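Local coordinates for protein cycloalternan-forming enzyme (PDB 5F7U) that belongs to glycoside hydrolase family 31, with a TIM-barrel domain, a family 6 carbohydrate-binding module, and bound glycans and magnesium ions, at residues 375-380 / 434-439. The protein carries 1 engineered substitution. Numbering follows the deposited sequence.
Sequences DRESDV and GKWTDP. With MG (magnesium ion), chain J.
Glu-377 N donates to Lys-435 O (2.8 Å), a single backbone bond that joins the first turn of helix 377-389 to the loop leading into helix 439-448. The Glu-377 side chain makes the other hydrogen bonds that cross directly between the segments. Its chain runs extended beyond CG (chi2 161°), which brings the carboxylate up to the loop backbone. Glu-377 OE1 takes two bonds from protein groups: Thr-437 OG1 meets its syn lone pair at 2.9 Å, and Thr-437 N comes from above the carboxylate plane at 2.8 Å. Glu-377 OE2 receives Asp-438 N on its syn lone pair (2.7 Å). Three protein donors thus fix the carboxylate rotation. A water also donates to OE1 and to Gly-434 O.

The Trp-436 indole lies with one face under the backbone of Arg-376 and Glu-377. Val-380 CG2 sits at the ring edge, 4.0 Å from Trp-436 CZ3. Another water joins Trp-436 NE1 to Asp-375 O. Beyond this contact, Trp-411 packs edge-to-face on the indole, and Met-442 of helix 439-448 touches it.

Lys-435 CE lies over one face of the Arg-376 guanidinium. That guanidinium grips Asp-375 side-on through NE and NH2. Lys-435 NZ reaches Asp-375 OD2 through a water. Asp-375 OD1 and Asp-379 OD2 each bind magnesium at 2.2 Å. Glu-373 O and three waters complete the six ligands. Arg-376 and Lys-435 probably offset part of the acidic charge here. The contact ties the helix between barrel strands 367-369 and 396-399 to the next barrel loop, and residues 375-380 supply two ligands of a magnesium site in the family 31 TIM barrel.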
ATOM      1  N   ASP A 375       7.290 -26.562 -11.579  1.00 16.85           N
ATOM      2  CA  ASP A 375       8.247 -27.300 -10.755  1.00 17.32           C
ATOM      3  C   ASP A 375       9.309 -28.029 -11.550  1.00 17.79           C
ATOM      4  O   ASP A 375       9.990 -28.908 -11.011  1.00 17.77           O
ATOM      5  CB  ASP A 375       7.514 -28.298  -9.827  1.00 18.12           C
ATOM      6  CG  ASP A 375       6.928 -29.497 -10.587  1.00 19.07           C
ATOM      7  OD1 ASP A 375       6.470 -29.340 -11.748  1.00 19.94           O
ATOM      8  OD2 ASP A 375       6.901 -30.604  -9.997  1.00 20.03           O
ATOM      9  N   ARG A 376       9.441 -27.682 -12.825  1.00 17.87           N
ATOM     10  CA  ARG A 376      10.436 -28.321 -13.687  1.00 18.91           C
ATOM     11  C   ARG A 376      10.732 -27.428 -14.874  1.00 18.95           C
ATOM     12  O   ARG A 376       9.968 -26.514 -15.178  1.00 18.48           O
ATOM     13  CB  ARG A 376       9.955 -29.710 -14.148  1.00 19.71           C
ATOM     14  CG  ARG A 376       8.628 -29.705 -14.912  1.00 20.17           C
ATOM     15  CD  ARG A 376       8.019 -31.112 -14.909  1.00 21.63           C
ATOM     16  NE  ARG A 376       7.341 -31.378 -13.635  1.00 22.47           N
ATOM     17  CZ  ARG A 376       7.098 -32.585 -13.125  1.00 23.83           C
ATOM     18  NH1 ARG A 376       7.499 -33.693 -13.748  1.00 25.09           N
ATOM     19  NH2 ARG A 376       6.470 -32.689 -11.961  1.00 23.81           N
ATOM     20  N   GLU A 377      11.843 -27.704 -15.547  1.00 19.64           N
ATOM     21  CA  GLU A 377      12.242 -26.920 -16.710  1.00 19.96           C
ATOM     22  C   GLU A 377      11.168 -26.839 -17.785  1.00 19.66           C
ATOM     23  O   GLU A 377      10.958 -25.772 -18.358  1.00 19.25           O
ATOM     24  CB  GLU A 377      13.520 -27.502 -17.290  1.00 21.24           C
ATOM     25  CG  GLU A 377      14.713 -26.932 -16.567  1.00 22.56           C
ATOM     26  CD  GLU A 377      15.985 -27.748 -16.720  1.00 24.06           C
ATOM     27  OE1 GLU A 377      15.965 -28.911 -17.203  1.00 25.19           O
ATOM     28  OE2 GLU A 377      17.015 -27.203 -16.290  1.00 24.97           O
ATOM     29  N   SER A 378      10.477 -27.946 -18.054  1.00 19.47           N
ATOM     30  CA  SER A 378       9.450 -27.919 -19.106  1.00 19.36           C
ATOM     31  C   SER A 378       8.278 -27.021 -18.736  1.00 18.67           C
ATOM     32  O   SER A 378       7.633 -26.473 -19.626  1.00 18.45           O
ATOM     33  CB  SER A 378       8.954 -29.312 -19.471  1.00 19.94           C
ATOM     34  OG  SER A 378       8.508 -30.044 -18.342  1.00 19.99           O
ATOM     35  N   ASP A 379       8.012 -26.868 -17.433  1.00 18.07           N
ATOM     36  CA  ASP A 379       6.972 -25.916 -16.981  1.00 17.91           C
ATOM     37  C   ASP A 379       7.401 -24.485 -17.278  1.00 17.46           C
ATOM     38  O   ASP A 379       6.579 -23.651 -17.697  1.00 17.10           O
ATOM     39  CB  ASP A 379       6.679 -26.028 -15.459  1.00 17.78           C
ATOM     40  CG  ASP A 379       5.836 -27.267 -15.076  1.00 18.55           C
ATOM     41  OD1 ASP A 379       5.246 -27.906 -15.969  1.00 19.65           O
ATOM     42  OD2 ASP A 379       5.743 -27.599 -13.870  1.00 19.01           O
ATOM     43  N   VAL A 380       8.678 -24.188 -17.030  1.00 17.42           N
ATOM     44  CA  VAL A 380       9.222 -22.844 -17.283  1.00 17.26           C
ATOM     45  C   VAL A 380       9.198 -22.572 -18.802  1.00 17.98           C
ATOM     46  O   VAL A 380       8.715 -21.518 -19.219  1.00 17.51           O
ATOM     47  CB  VAL A 380      10.634 -22.658 -16.686  1.00 17.28           C
ATOM     48  CG1 VAL A 380      11.259 -21.332 -17.132  1.00 17.42           C
ATOM     49  CG2 VAL A 380      10.583 -22.705 -15.164  1.00 16.65           C
ATOM     50  N   GLY A 434      16.979 -34.693 -13.668  1.00 23.64           N
ATOM     51  CA  GLY A 434      15.519 -34.785 -13.535  1.00 22.98           C
ATOM     52  C   GLY A 434      14.802 -33.514 -13.935  1.00 22.00           C
ATOM     53  O   GLY A 434      14.857 -33.112 -15.083  1.00 22.19           O
ATOM     54  N   LYS A 435      14.153 -32.875 -12.968  1.00 21.20           N
ATOM     55  CA  LYS A 435      13.321 -31.696 -13.227  1.00 20.66           C
ATOM     56  C   LYS A 435      14.107 -30.444 -13.619  1.00 20.23           C
ATOM     57  O   LYS A 435      13.556 -29.543 -14.282  1.00 19.80           O
ATOM     58  CB  LYS A 435      12.419 -31.421 -12.019  1.00 20.57           C
ATOM     59  CG  LYS A 435      11.396 -32.527 -11.810  1.00 21.31           C
ATOM     60  CD  LYS A 435      10.679 -32.419 -10.467  1.00 21.89           C
ATOM     61  CE  LYS A 435       9.748 -33.606 -10.306  1.00 23.15           C
ATOM     62  NZ  LYS A 435       9.300 -33.763  -8.893  1.00 24.21           N
ATOM     63  N   TRP A 436      15.387 -30.405 -13.247  1.00 20.11           N
ATOM     64  CA  TRP A 436      16.231 -29.245 -13.501  1.00 19.91           C
ATOM     65  C   TRP A 436      17.591 -29.719 -13.954  1.00 20.89           C
ATOM     66  O   TRP A 436      18.510 -29.847 -13.145  1.00 21.00           O
ATOM     67  CB  TRP A 436      16.387 -28.381 -12.258  1.00 19.40           C
ATOM     68  CG  TRP A 436      15.106 -27.985 -11.629  1.00 18.79           C
ATOM     69  CD1 TRP A 436      14.539 -28.556 -10.523  1.00 18.59           C
ATOM     70  CD2 TRP A 436      14.200 -26.965 -12.065  1.00 18.35           C
ATOM     71  NE1 TRP A 436      13.350 -27.931 -10.228  1.00 18.07           N
ATOM     72  CE2 TRP A 436      13.110 -26.966 -11.166  1.00 17.99           C
ATOM     73  CE3 TRP A 436      14.200 -26.042 -13.134  1.00 18.38           C
ATOM     74  CZ2 TRP A 436      12.036 -26.075 -11.286  1.00 17.40           C
ATOM     75  CZ3 TRP A 436      13.128 -25.150 -13.254  1.00 17.97           C
ATOM     76  CH2 TRP A 436      12.061 -25.180 -12.341  1.00 17.36           C
ATOM     77  N   THR A 437      17.720 -29.970 -15.244  1.00 21.51           N
ATOM     78  CA  THR A 437      18.989 -30.496 -15.767  1.00 22.56           C
ATOM     79  C   THR A 437      20.015 -29.380 -16.032  1.00 22.87           C
ATOM     80  O   THR A 437      21.213 -29.665 -16.142  1.00 23.27           O
ATOM     81  CB  THR A 437      18.804 -31.302 -17.071  1.00 23.38           C
ATOM     82  OG1 THR A 437      18.291 -30.437 -18.087  1.00 23.34           O
ATOM     83  CG2 THR A 437      17.900 -32.499 -16.865  1.00 23.51           C
ATOM     84  N   ASP A 438      19.553 -28.129 -16.160  1.00 22.29           N
ATOM     85  CA  ASP A 438      20.459 -27.009 -16.435  1.00 22.80           C
ATOM     86  C   ASP A 438      19.863 -25.695 -15.900  1.00 21.83           C
ATOM     87  O   ASP A 438      19.326 -24.917 -16.686  1.00 21.34           O
ATOM     88  CB  ASP A 438      20.740 -26.931 -17.954  1.00 24.13           C
ATOM     89  CG  ASP A 438      21.627 -25.747 -18.358  1.00 24.98           C
ATOM     90  OD1 ASP A 438      22.312 -25.129 -17.505  1.00 25.02           O
ATOM     91  OD2 ASP A 438      21.634 -25.443 -19.574  1.00 26.53           O
ATOM     92  N   PRO A 439      19.953 -25.452 -14.568  1.00 21.27           N
ATOM     93  CA  PRO A 439      19.335 -24.228 -14.015  1.00 20.70           C
ATOM     94  C   PRO A 439      19.880 -22.927 -14.628  1.00 20.86           C
ATOM     95  O   PRO A 439      19.112 -21.983 -14.895  1.00 20.10           O
ATOM     96  CB  PRO A 439      19.650 -24.313 -12.507  1.00 20.56           C
ATOM     97  CG  PRO A 439      19.854 -25.768 -12.249  1.00 20.76           C
ATOM     98  CD  PRO A 439      20.512 -26.303 -13.497  1.00 21.35           C
TER
HETATM   99 MG    MG J1104       4.490 -28.788 -12.512  1.00 15.14          MG
HETATM  100  O   HOH W   1      11.128 -28.885  -8.520  1.00 18.75           O
HETATM  101  O   HOH W   2       8.403 -31.432  -7.875  1.00 32.52           O
HETATM  102  O   HOH W   3      14.260 -31.110 -16.981  1.00 27.26           O
HETATM  103  O   HOH W   4       4.551 -30.486 -13.892  1.00 42.25           O
HETATM  104  O   HOH W   5       2.700 -28.093 -13.824  1.00 44.26           O
HETATM  105  O   HOH W   6       3.534 -29.754 -10.626  1.00 24.48           O